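Local structure of putative protease (Parabacteroides distasonis ATCC 8503, 3KD4) at residues Gly158-Pro163 against Pro312-Thr317; Gln193-Glu198 against Thr347-Leu352; Thr269-Arg274 against Cys320-Ile325; Asp353-Leu358 against Ile363-Thr368. The protein is of unknown function but is probably an exported protease. All blocks are in the same frame, centred on the assembly; numbering follows the deposited sequence. Where two conformers were deposited one is given.

In the fold
Contacts 3 and 4 are mainly buried, contact 1 is partly buried and contact 2 lies at the surface. Contacts 1 and 3 both use the loop between strands 305-312 and 327-334, at different points. Each brings a tyrosine to it, one from strand 156-160 and one from the loop before helix 276-282. Contact 1 has a direct hydrogen bond to that loop, while contact 3 is apolar across the segments. Contact 2 is a hydrated meeting of charged and polar groups, bridged by waters and, in this crystal, a glycerol. Contact 4 lies at a sheet edge, with one backbone bond, waters and apolar packing. It touches contact 2 through Thr347 and Thr368, and contact 1 through Lys354 and Leu315.

Contact 1: residues Gly158-Pro163 against Pro312-Thr317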
loop_
_atom_site.group_PDB
_atom_site.type_symbol
_atom_site.label_atom_id
_atom_site.label_comp_id
_atom_site.label_asym_id
_atom_site.label_seq_id
_atom_site.Cartn_x
_atom_site.Cartn_y
_atom_site.Cartn_z
ATOM N N GLY A 158 17.150 -12.785 -3.991
ATOM C CA GLY A 158 16.303 -13.822 -3.476
ATOM C C GLY A 158 14.975 -13.828 -4.193
ATOM O O GLY A 158 14.428 -12.779 -4.520
ATOM N N LEU A 159 14.465 -15.033 -4.389
ATOM C CA LEU A 159 13.134 -15.223 -4.898
ATOM C C LEU A 159 12.268 -15.588 -3.694
ATOM O O LEU A 159 12.434 -16.637 -3.110
ATOM C CB LEU A 159 13.183 -16.345 -5.943
ATOM C CG LEU A 159 11.884 -16.697 -6.640
ATOM C CD1 LEU A 159 11.347 -15.451 -7.337
ATOM C CD2 LEU A 159 12.045 -17.862 -7.626
ATOM N N TYR A 160 11.384 -14.698 -3.293
ATOM C CA TYR A 160 10.459 -14.932 -2.190
ATOM C C TYR A 160 9.156 -15.483 -2.710
ATOM O O TYR A 160 8.679 -15.071 -3.777
ATOM C CB TYR A 160 10.138 -13.623 -1.477
ATOM C CG TYR A 160 11.290 -13.094 -0.689
ATOM C CD1 TYR A 160 12.330 -12.412 -1.322
ATOM C CD2 TYR A 160 11.377 -13.341 0.696
ATOM C CE1 TYR A 160 13.438 -11.932 -0.592
ATOM C CE2 TYR A 160 12.468 -12.888 1.444
ATOM C CZ TYR A 160 13.483 -12.168 0.799
ATOM O OH TYR A 160 14.545 -11.737 1.539
ATOM N N GLY A 161 8.553 -16.369 -1.916
ATOM C CA GLY A 161 7.290 -16.993 -2.264
ATOM C C GLY A 161 7.372 -18.077 -3.314
ATOM O O GLY A 161 6.385 -18.411 -3.937
ATOM N N SER A 162 8.535 -18.677 -3.475
ATOM C CA SER A 162 8.706 -19.752 -4.441
ATOM C C SER A 162 9.930 -20.528 -4.018
ATOM O O SER A 162 10.886 -19.931 -3.604
ATOM C CB SER A 162 8.983 -19.186 -5.838
ATOM O OG SER A 162 9.386 -20.240 -6.689
ATOM N N PRO A 163 9.913 -21.848 -4.145
ATOM C CA PRO A 163 11.106 -22.630 -3.812
ATOM C C PRO A 163 12.122 -22.768 -4.944
ATOM O O PRO A 163 13.139 -23.415 -4.764
ATOM C CB PRO A 163 10.515 -23.998 -3.448
ATOM C CG PRO A 163 9.314 -24.136 -4.329
ATOM C CD PRO A 163 8.778 -22.703 -4.542
ATOM N N PRO A 312 8.186 -4.860 3.964
ATOM C CA PRO A 312 7.415 -6.045 4.309
ATOM C C PRO A 312 8.127 -6.862 5.346
ATOM O O PRO A 312 9.371 -6.935 5.377
ATOM C CB PRO A 312 7.314 -6.822 2.990
ATOM C CG PRO A 312 7.551 -5.812 1.921
ATOM C CD PRO A 312 8.445 -4.744 2.516
ATOM N N GLY A 313 7.347 -7.491 6.206
ATOM C CA GLY A 313 7.892 -8.141 7.346
ATOM C C GLY A 313 8.624 -9.433 7.070
ATOM O O GLY A 313 9.419 -9.862 7.890
ATOM N N HIS A 314 8.420 -10.071 5.945
ATOM C CA HIS A 314 9.031 -11.363 5.639
ATOM C C HIS A 314 10.401 -11.224 4.930
ATOM O O HIS A 314 11.017 -12.199 4.602
ATOM C CB HIS A 314 8.058 -12.177 4.753
ATOM C CG HIS A 314 7.747 -11.537 3.430
ATOM N ND1 HIS A 314 6.649 -10.722 3.227
ATOM C CD2 HIS A 314 8.382 -11.614 2.232
ATOM C CE1 HIS A 314 6.629 -10.320 1.966
ATOM N NE2 HIS A 314 7.670 -10.846 1.343
ATOM N N LEU A 315 10.846 -9.999 4.664
ATOM C CA LEU A 315 12.039 -9.792 3.845
ATOM C C LEU A 315 13.319 -9.751 4.661
ATOM O O LEU A 315 13.355 -9.219 5.778
ATOM C CB LEU A 315 11.972 -8.459 3.143
ATOM C CG LEU A 315 11.098 -8.259 1.945
ATOM C CD1 LEU A 315 11.391 -6.800 1.532
ATOM C CD2 LEU A 315 11.389 -9.274 0.814
ATOM N N ASP A 316 14.388 -10.250 4.065
ATOM C CA ASP A 316 15.701 -10.080 4.650
ATOM C C ASP A 316 16.186 -8.715 4.250
ATOM O O ASP A 316 16.621 -8.518 3.125
ATOM C CB ASP A 316 16.644 -11.154 4.138
ATOM C CG ASP A 316 18.091 -10.937 4.611
ATOM O OD1 ASP A 316 18.405 -9.957 5.313
ATOM O OD2 ASP A 316 18.913 -11.754 4.222
ATOM N N THR A 317 16.096 -7.763 5.165
ATOM C CA THR A 317 16.409 -6.378 4.842
ATOM C C THR A 317 17.931 -6.122 4.749
ATOM O O THR A 317 18.331 -5.087 4.262
ATOM C CB THR A 317 15.723 -5.369 5.803
ATOM O OG1 THR A 317 16.133 -5.621 7.137
ATOM C CG2 THR A 317 14.206 -5.524 5.712
HETATM O O HOH W 1 15.729 -9.616 0.415
#
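Tyr160 and Leu315 meet because each holds its CG anti to its own carbonyl carbon (chi1 -71° and -76°). The tyrosine ring leaves the end of strand 156-160 and lies across the loop 312-317. The leucine side chain crosses it at about a right angle. Leu315 CD2 sits over the centre of one ring face, 3.6 Å from Tyr160 CZ, in a CH-pi contact. Beside this methyl group the main chain of His314 closes in, with its O atom 3.5 Å from Tyr160 CE2. The approach there is oblique to the ring. At the far end of the ring, Asp316 N donates to Tyr160 OH at 2.9 Å, and the bond is nearly straight at 167°. A water also lies 2.7 Å from Tyr160 OH and donates to Asp316 O. The hydroxyl thus touches the backbone of Asp316 at both ends of the residue, directly and through water. The Asp316 carboxylate turns to Asp318 N instead. Val204 of strand 202-206 touches both Tyr160 and Leu315. One tyrosine therefore joins the three-stranded sheet to this loop in two ways: its face packs on a methyl group, and its hydroxyl accepts a main-chain N-H.

Contact 2: residues Gln193-Glu198 against Thr347-Leu352; sequences QPKNRE and TNRGGL. With GOL (glycerol), chain N.
The Arg349 guanidinium is sandwiched between Lys195 CD, over the centre of one face, and Leu352 CD1, toward the rim of the opposite face. Two waters lie in its plane at the edge. The bend at chi3 (53°) folds the arginine chain, which crosses the extended Lys195 chain at about a right angle. Lys195 CB comes within 3.5 Å of Arg349 NH1. The Asn196 amide stands almost perpendicular to the guanidinium, at 88°. One water takes hydrogen bonds from Arg349 NH2 (2.8 Å) and from Asn196 N (3.1 Å). The other accepts from Asn196 ND2 and donates to Leu352 O at 2.9 Å. The same amide group also reaches Gln326 OE1. Both waters touch a glycerol, probably from the crystallisation liquor, which gives O3 to Asn196 O and O2 to Leu352 O. Salt bridges from NE to Asp353 and from NH1 to Glu418 fix the rotation of the guanidinium, and these acids probably ease the closeness of the like-charged Lys195 and Arg349. An alanine at Arg349 is likely to leave Asp353 and Glu418 without this charged mate and open a gap between Lys195 and Leu352. The segment 347-352 leaves its short helix at Gly350, with positive phi. Together these features form a hydrated, charge-lined surface junction between the loop before strand 202-206 and the end of helix 346-349.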
loop_
_atom_site.group_PDB
_atom_site.type_symbol
_atom_site.label_atom_id
_atom_site.label_comp_id
_atom_site.label_asym_id
_atom_site.label_seq_id
_atom_site.Cartn_x
_atom_site.Cartn_y
_atom_site.Cartn_z
ATOM N N GLN A 193 -7.014 -9.720 1.782
ATOM C CA GLN A 193 -5.810 -10.513 1.887
ATOM C C GLN A 193 -4.710 -9.643 2.518
ATOM O O GLN A 193 -4.795 -8.413 2.492
ATOM C CB GLN A 193 -5.364 -10.976 0.501
ATOM C CG GLN A 193 -6.355 -11.941 -0.138
ATOM C CD GLN A 193 -5.892 -12.370 -1.532
ATOM O OE1 GLN A 193 -4.941 -13.121 -1.656
ATOM N NE2 GLN A 193 -6.566 -11.887 -2.565
ATOM N N PRO A 194 -3.677 -10.278 3.058
ATOM C CA PRO A 194 -2.610 -9.503 3.655
ATOM C C PRO A 194 -1.977 -8.538 2.658
ATOM O O PRO A 194 -1.842 -8.849 1.471
ATOM C CB PRO A 194 -1.593 -10.561 4.096
ATOM C CG PRO A 194 -2.309 -11.807 4.106
ATOM C CD PRO A 194 -3.411 -11.719 3.133
ATOM N N LYS A 195 -1.640 -7.358 3.149
ATOM C CA LYS A 195 -0.985 -6.365 2.343
ATOM C C LYS A 195 0.255 -6.956 1.667
ATOM O O LYS A 195 0.494 -6.718 0.479
ATOM C CB LYS A 195 -0.592 -5.180 3.210
ATOM C CG LYS A 195 0.129 -4.077 2.443
ATOM C CD LYS A 195 0.402 -2.876 3.356
ATOM C CE LYS A 195 1.103 -1.748 2.595
ATOM N NZ LYS A 195 1.092 -0.515 3.438
ATOM N N ASN A 196 1.016 -7.742 2.405
ATOM C CA ASN A 196 2.139 -8.467 1.817
ATOM C C ASN A 196 1.874 -9.973 1.824
ATOM O O ASN A 196 1.840 -10.620 2.875
ATOM C CB ASN A 196 3.414 -8.083 2.564
ATOM C CG ASN A 196 3.675 -6.592 2.467
ATOM O OD1 ASN A 196 3.733 -6.044 1.348
ATOM N ND2 ASN A 196 3.750 -5.918 3.605
ATOM N N ARG A 197 1.616 -10.519 0.644
ATOM C CA ARG A 197 1.283 -11.936 0.527
ATOM C C ARG A 197 2.575 -12.744 0.410
ATOM O O ARG A 197 3.313 -12.581 -0.555
ATOM C CB ARG A 197 0.391 -12.156 -0.683
ATOM C CG ARG A 197 -0.855 -11.295 -0.664
ATOM C CD ARG A 197 -1.457 -11.104 -2.034
ATOM N NE ARG A 197 -2.466 -10.045 -1.983
ATOM C CZ ARG A 197 -3.411 -9.820 -2.902
ATOM N NH1 ARG A 197 -3.509 -10.579 -3.997
ATOM N NH2 ARG A 197 -4.274 -8.818 -2.719
ATOM N N GLU A 198 2.833 -13.626 1.370
ATOM C CA GLU A 198 4.160 -14.267 1.477
ATOM C C GLU A 198 4.353 -15.339 0.412
ATOM O O GLU A 198 5.492 -15.533 -0.048
ATOM C CB GLU A 198 4.436 -14.830 2.893
ATOM N N THR A 347 1.811 1.943 14.271
ATOM C CA THR A 347 1.319 0.997 15.271
ATOM C C THR A 347 0.026 0.255 14.844
ATOM O O THR A 347 -0.424 -0.663 15.542
ATOM C CB THR A 347 1.120 1.710 16.620
ATOM O OG1 THR A 347 0.213 2.818 16.443
ATOM C CG2 THR A 347 2.486 2.217 17.166
ATOM N N ASN A 348 -0.560 0.615 13.698
ATOM C CA ASN A 348 -1.688 -0.166 13.172
ATOM C C ASN A 348 -1.246 -1.541 12.728
ATOM O O ASN A 348 -1.865 -2.544 13.056
ATOM C CB ASN A 348 -2.415 0.550 12.024
ATOM C CG ASN A 348 -3.283 1.673 12.497
ATOM O OD1 ASN A 348 -3.260 2.061 13.666
ATOM N ND2 ASN A 348 -4.084 2.194 11.595
ATOM N N ARG A 349 -0.165 -1.605 11.964
ATOM C CA ARG A 349 0.337 -2.895 11.503
ATOM C C ARG A 349 1.429 -3.438 12.418
ATOM O O ARG A 349 1.731 -4.628 12.415
ATOM C CB ARG A 349 0.822 -2.778 10.056
ATOM C CG ARG A 349 -0.291 -2.414 9.033
ATOM C CD ARG A 349 0.289 -2.174 7.642
ATOM N NE ARG A 349 1.117 -3.302 7.233
ATOM C CZ ARG A 349 0.643 -4.479 6.822
ATOM N NH1 ARG A 349 -0.668 -4.691 6.718
ATOM N NH2 ARG A 349 1.477 -5.464 6.504
ATOM N N GLY A 350 2.057 -2.565 13.196
ATOM C CA GLY A 350 3.058 -2.982 14.152
ATOM C C GLY A 350 4.112 -3.882 13.560
ATOM O O GLY A 350 4.718 -3.570 12.522
ATOM N N GLY A 351 4.304 -5.024 14.224
ATOM C CA GLY A 351 5.268 -6.021 13.831
ATOM C C GLY A 351 4.944 -6.852 12.587
ATOM O O GLY A 351 5.728 -7.716 12.232
ATOM N N LEU A 352 3.841 -6.580 11.888
ATOM C CA LEU A 352 3.638 -7.173 10.561
ATOM C C LEU A 352 4.734 -6.712 9.574
ATOM O O LEU A 352 5.057 -7.398 8.632
ATOM C CB LEU A 352 2.259 -6.809 10.026
ATOM C CG LEU A 352 1.060 -7.500 10.702
ATOM C CD1 LEU A 352 -0.222 -7.171 9.951
ATOM C CD2 LEU A 352 1.265 -9.016 10.771
HETATM C C1 GOL N . 4.978 -10.548 5.940
HETATM O O1 GOL N . 5.262 -9.703 4.832
HETATM C C2 GOL N . 3.924 -10.019 6.945
HETATM O O2 GOL N . 4.374 -10.156 8.288
HETATM C C3 GOL N . 2.614 -10.778 6.829
HETATM O O3 GOL N . 1.836 -10.212 5.809
HETATM O O HOH W 2 0.546 -7.886 5.446
HETATM O O HOH W 3 4.365 -7.192 5.833
#

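Contact 3: residues Thr269-Arg274 against Cys320-Ile325; sequences TGYTVR and CGLAAI
Tyr271 and Leu322 face each other from two tight turns, their CA atoms 8.0 Å apart. Gly270 and Tyr271 both have positive phi (60° and 56°), and the loop is closed by Thr272 N bonding to Thr269 O. Opposite them, Leu322 to Ile325 form a type I turn, with Ile325 N bonded to Leu322 O at 3.0 Å. With CG anti to its carbonyl carbon (chi1 -59°), the tyrosine ring runs toward the second turn. The two side chains slide past each other in opposite directions. Tyr271 CE1 lies 3.7 Å from Leu322 CB, and Tyr271 CD1 lies 3.8 Å from Leu322 CD1. Leu322 CB approaches the ring obliquely. Further out, Tyr271 OH reaches Ala323 CB at 3.8 Å and is hydrogen-bonded to a glycerol, probably from the crystallisation liquor. The backbone amides at the start of this turn are held by Asp129, which takes Leu322 N with one carboxylate oxygen and Ala323 N with the other. Helix 211-222 backs the contact, with Leu215 against Leu322 and Arg221 against Tyr271. A serine in place of Tyr271 would probably open a gap beside Leu322 and Ala323, where the ring now packs. The amides of the second turn are bonded away from the tyrosine, Leu322 N and Ala323 N to Asp129 and Ile325 N within the turn. Across the two turns the contact is apolar, so it depends on shape and van der Waals packing.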
loop_
_atom_site.group_PDB
_atom_site.type_symbol
_atom_site.label_atom_id
_atom_site.label_comp_id
_atom_site.label_asym_id
_atom_site.label_seq_id
_atom_site.Cartn_x
_atom_site.Cartn_y
_atom_site.Cartn_z
ATOM N N THR A 269 12.278 9.161 -9.652
ATOM C CA THR A 269 13.090 10.327 -9.308
ATOM C C THR A 269 14.563 9.917 -9.099
ATOM O O THR A 269 15.341 10.651 -8.528
ATOM C CB THR A 269 12.536 11.067 -8.040
ATOM O OG1 THR A 269 12.781 10.285 -6.873
ATOM C CG2 THR A 269 11.035 11.294 -8.130
ATOM N N GLY A 270 14.953 8.741 -9.543
ATOM C CA GLY A 270 16.319 8.273 -9.260
ATOM C C GLY A 270 16.638 8.145 -7.770
ATOM O O GLY A 270 17.805 8.276 -7.367
ATOM N N TYR A 271 15.614 7.873 -6.963
ATOM C CA TYR A 271 15.768 7.790 -5.516
ATOM C C TYR A 271 16.368 9.072 -4.895
ATOM O O TYR A 271 17.203 9.007 -3.994
ATOM C CB TYR A 271 16.602 6.544 -5.116
ATOM C CG TYR A 271 15.969 5.279 -5.581
ATOM C CD1 TYR A 271 15.000 4.651 -4.814
ATOM C CD2 TYR A 271 16.262 4.752 -6.833
ATOM C CE1 TYR A 271 14.386 3.504 -5.236
ATOM C CE2 TYR A 271 15.653 3.577 -7.272
ATOM C CZ TYR A 271 14.704 2.981 -6.484
ATOM O OH TYR A 271 14.109 1.828 -6.894
ATOM N N THR A 272 15.896 10.237 -5.331
ATOM C CA THR A 272 16.283 11.415 -4.543
ATOM C C THR A 272 15.152 12.424 -4.519
ATOM O O THR A 272 13.971 12.058 -4.753
ATOM C CB THR A 272 17.685 12.010 -4.951
ATOM O OG1 THR A 272 18.108 13.049 -4.008
ATOM C CG2 THR A 272 17.638 12.532 -6.372
ATOM N N VAL A 273 15.490 13.616 -4.053
ATOM C CA VAL A 273 14.537 14.638 -3.680
ATOM C C VAL A 273 14.942 15.904 -4.354
ATOM O O VAL A 273 16.107 16.059 -4.709
ATOM C CB VAL A 273 14.537 14.854 -2.148
ATOM C CG1 VAL A 273 13.841 13.664 -1.445
ATOM C CG2 VAL A 273 15.971 15.139 -1.563
ATOM N N ARG A 274 13.986 16.810 -4.568
ATOM C CA ARG A 274 14.348 18.162 -4.922
ATOM C C ARG A 274 15.035 18.781 -3.726
ATOM O O ARG A 274 14.935 18.308 -2.592
ATOM C CB ARG A 274 13.146 19.012 -5.298
ATOM C CG ARG A 274 12.532 18.616 -6.632
ATOM C CD ARG A 274 11.223 19.361 -6.831
ATOM N NE ARG A 274 10.194 18.839 -5.943
ATOM C CZ ARG A 274 9.138 19.511 -5.506
ATOM N NH1 ARG A 274 8.884 20.762 -5.888
ATOM N NH2 ARG A 274 8.307 18.909 -4.678
ATOM N N CYS A 320 18.132 -6.435 0.780
ATOM C CA CYS A 320 17.404 -5.667 -0.197
ATOM C C CYS A 320 17.835 -4.215 -0.274
ATOM O O CYS A 320 18.589 -3.735 0.557
ATOM C CB CYS A 320 15.948 -5.802 -0.017
ATOM S SG CYS A 320 15.409 -5.086 1.484
ATOM N N GLY A 321 17.405 -3.561 -1.344
ATOM C CA GLY A 321 17.687 -2.142 -1.575
ATOM C C GLY A 321 16.464 -1.303 -1.224
ATOM O O GLY A 321 15.637 -1.654 -0.357
ATOM N N LEU A 322 16.350 -0.186 -1.896
ATOM C CA LEU A 322 15.280 0.772 -1.640
ATOM C C LEU A 322 13.963 0.390 -2.328
ATOM O O LEU A 322 12.894 0.830 -1.903
ATOM C CB LEU A 322 15.763 2.159 -2.075
ATOM C CG LEU A 322 17.065 2.688 -1.424
ATOM C CD1 LEU A 322 17.367 4.129 -1.933
ATOM C CD2 LEU A 322 17.074 2.646 0.126
ATOM N N ALA A 323 14.031 -0.443 -3.359
ATOM C CA ALA A 323 12.846 -0.831 -4.134
ATOM C C ALA A 323 11.857 -1.624 -3.299
ATOM O O ALA A 323 10.677 -1.546 -3.542
ATOM C CB ALA A 323 13.231 -1.611 -5.468
ATOM N N ALA A 324 12.331 -2.328 -2.279
ATOM C CA ALA A 324 11.470 -3.069 -1.380
ATOM C C ALA A 324 10.774 -2.163 -0.307
ATOM O O ALA A 324 9.925 -2.657 0.423
ATOM C CB ALA A 324 12.282 -4.172 -0.689
ATOM N N ILE A 325 11.119 -0.870 -0.211
ATOM C CA ILE A 325 10.490 0.017 0.779
ATOM C C ILE A 325 9.030 0.270 0.356
ATOM O O ILE A 325 8.786 0.621 -0.795
ATOM C CB ILE A 325 11.242 1.326 0.935
ATOM C CG1 ILE A 325 12.659 1.063 1.479
ATOM C CG2 ILE A 325 10.471 2.341 1.854
ATOM C CD1 ILE A 325 13.582 2.310 1.487
#

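Contact 4: residues Asp353-Leu358 against Ile363-Thr368; sequences DKVVSL and IEIETT
Val355 and Ile363 belong to a beta hairpin at the edge of the antiparallel sheet that contains strands 327-334 and 305-312. Strand 353-357 pairs on its inner side with strand 305-312, and the short strand 362-363 lies outermost. The hairpin connection is held by Ser357 OG, which bonds to Thr361 N and Ser359 OG. Across the hairpin, Ile363 N donates to Val355 O at 2.8 Å, with an N-H...O angle of 155°. A water also links the two residues. It accepts from Val355 N at 2.9 Å and donates to Ile363 O at 2.6 Å. Further along, a second water lies between Asp353 O and Ile365 N, 3.2 Å from the latter. The segment 363-368 thus parts from the strand, and water fills in for direct bonds. An inverse gamma turn at Glu364 bends the backbone as it leaves the pairing. Val355 and Ile365 make the main apolar contact. Leu308 of strand 305-312 also packs on this valine, and Leu346 and Thr347 of helix 346-349 pack on Ile365. Through Ile365, the segment leaving the hairpin packs the sheet edge against that helix. Val355 has CG1 anti to its backbone N (chi1 176°), which leaves CG2 to meet Ile365. The valine and Ile365 side chains cross at about a right angle, and Val355 CG2 rests 3.6 Å from Ile365 CG1.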
loop_
_atom_site.group_PDB
_atom_site.type_symbol
_atom_site.label_atom_id
_atom_site.label_comp_id
_atom_site.label_asym_id
_atom_site.label_seq_id
_atom_site.Cartn_x
_atom_site.Cartn_y
_atom_site.Cartn_z
ATOM N N ASP A 353 5.294 -5.535 9.812
ATOM C CA ASP A 353 6.280 -4.933 8.931
ATOM C C ASP A 353 7.600 -4.733 9.670
ATOM O O ASP A 353 7.642 -4.767 10.879
ATOM C CB ASP A 353 5.787 -3.566 8.461
ATOM C CG ASP A 353 4.508 -3.658 7.617
ATOM O OD1 ASP A 353 4.230 -4.724 7.021
ATOM O OD2 ASP A 353 3.775 -2.659 7.582
ATOM N N LYS A 354 8.652 -4.521 8.904
ATOM C CA LYS A 354 9.984 -4.267 9.433
ATOM C C LYS A 354 10.272 -2.795 9.218
ATOM O O LYS A 354 10.172 -2.292 8.097
ATOM C CB LYS A 354 11.009 -5.150 8.724
ATOM C CG LYS A 354 11.227 -6.489 9.405
ATOM C CD LYS A 354 12.040 -7.465 8.541
ATOM C CE LYS A 354 12.086 -8.860 9.183
ATOM N NZ LYS A 354 13.238 -9.632 8.651
ATOM N N VAL A 355 10.608 -2.105 10.287
ATOM C CA VAL A 355 10.829 -0.666 10.244
ATOM C C VAL A 355 12.290 -0.418 10.561
ATOM O O VAL A 355 12.807 -0.928 11.561
ATOM C CB VAL A 355 9.898 0.036 11.222
ATOM C CG1 VAL A 355 10.168 1.551 11.296
ATOM C CG2 VAL A 355 8.455 -0.289 10.841
ATOM N N VAL A 356 12.969 0.313 9.685
ATOM C CA VAL A 356 14.402 0.584 9.873
ATOM C C VAL A 356 14.690 2.047 9.662
ATOM O O VAL A 356 14.267 2.619 8.627
ATOM C CB VAL A 356 15.245 -0.244 8.892
ATOM C CG1 VAL A 356 16.731 -0.069 9.213
ATOM C CG2 VAL A 356 14.839 -1.714 8.908
ATOM N N SER A 357 15.389 2.690 10.604
ATOM C CA SER A 357 15.816 4.070 10.409
ATOM C C SER A 357 16.868 4.163 9.265
ATOM O O SER A 357 17.522 3.178 8.944
ATOM C CB SER A 357 16.429 4.617 11.695
ATOM O OG SER A 357 17.699 4.051 11.922
ATOM N N LEU A 358 17.012 5.327 8.652
ATOM C CA LEU A 358 18.038 5.536 7.606
ATOM C C LEU A 358 19.482 5.410 8.092
ATOM O O LEU A 358 20.389 5.149 7.293
ATOM C CB LEU A 358 17.856 6.876 6.884
ATOM C CG LEU A 358 16.549 7.101 6.100
ATOM C CD1 LEU A 358 16.692 8.186 5.019
ATOM C CD2 LEU A 358 15.969 5.846 5.499
ATOM N N ILE A 363 13.554 -1.182 14.264
ATOM C CA ILE A 363 12.684 -0.722 15.358
ATOM C C ILE A 363 11.527 -1.698 15.543
ATOM O O ILE A 363 10.768 -1.958 14.622
ATOM C CB ILE A 363 12.127 0.649 15.086
ATOM C CG1 ILE A 363 13.262 1.625 14.813
ATOM C CG2 ILE A 363 11.255 1.122 16.291
ATOM C CD1 ILE A 363 12.811 3.037 14.514
ATOM N N GLU A 364 11.403 -2.238 16.738
ATOM C CA GLU A 364 10.325 -3.164 17.062
ATOM C C GLU A 364 9.055 -2.358 17.377
ATOM O O GLU A 364 8.800 -2.034 18.543
ATOM C CB GLU A 364 10.772 -4.021 18.256
ATOM C CG GLU A 364 9.783 -5.050 18.742
ATOM C CD GLU A 364 10.302 -5.791 19.977
ATOM O OE1 GLU A 364 11.541 -5.909 20.149
ATOM O OE2 GLU A 364 9.459 -6.233 20.772
ATOM N N ILE A 365 8.286 -2.009 16.349
ATOM C CA ILE A 365 7.113 -1.144 16.506
ATOM C C ILE A 365 6.038 -1.972 17.211
ATOM O O ILE A 365 5.790 -3.110 16.837
ATOM C CB ILE A 365 6.521 -0.648 15.160
ATOM C CG1 ILE A 365 7.584 0.094 14.312
ATOM C CG2 ILE A 365 5.285 0.280 15.402
ATOM C CD1 ILE A 365 7.983 1.410 14.901
ATOM N N GLU A 366 5.431 -1.401 18.240
ATOM C CA GLU A 366 4.327 -2.081 18.940
ATOM C C GLU A 366 3.049 -2.014 18.101
ATOM O O GLU A 366 2.915 -1.155 17.205
ATOM C CB GLU A 366 4.080 -1.474 20.315
ATOM C CG GLU A 366 3.484 -0.078 20.264
ATOM C CD GLU A 366 3.397 0.602 21.656
ATOM O OE1 GLU A 366 3.740 -0.025 22.691
ATOM O OE2 GLU A 366 3.018 1.796 21.680
ATOM N N THR A 367 2.157 -2.961 18.359
ATOM C CA THR A 367 0.881 -3.050 17.679
ATOM C C THR A 367 -0.144 -2.489 18.653
ATOM O O THR A 367 -0.287 -3.020 19.739
ATOM C CB THR A 367 0.550 -4.493 17.307
ATOM O OG1 THR A 367 1.618 -5.042 16.489
ATOM C CG2 THR A 367 -0.766 -4.546 16.532
ATOM N N THR A 368 -0.783 -1.377 18.303
ATOM C CA THR A 368 -1.672 -0.639 19.210
ATOM C C THR A 368 -3.068 -0.587 18.589
ATOM O O THR A 368 -3.203 -0.182 17.444
ATOM C CB THR A 368 -1.195 0.828 19.415
ATOM O OG1 THR A 368 0.141 0.847 19.909
ATOM C CG2 THR A 368 -2.081 1.564 20.399
HETATM O O HOH W 4 7.951 -3.409 13.493
HETATM O O HOH W 5 10.780 -3.670 12.716
#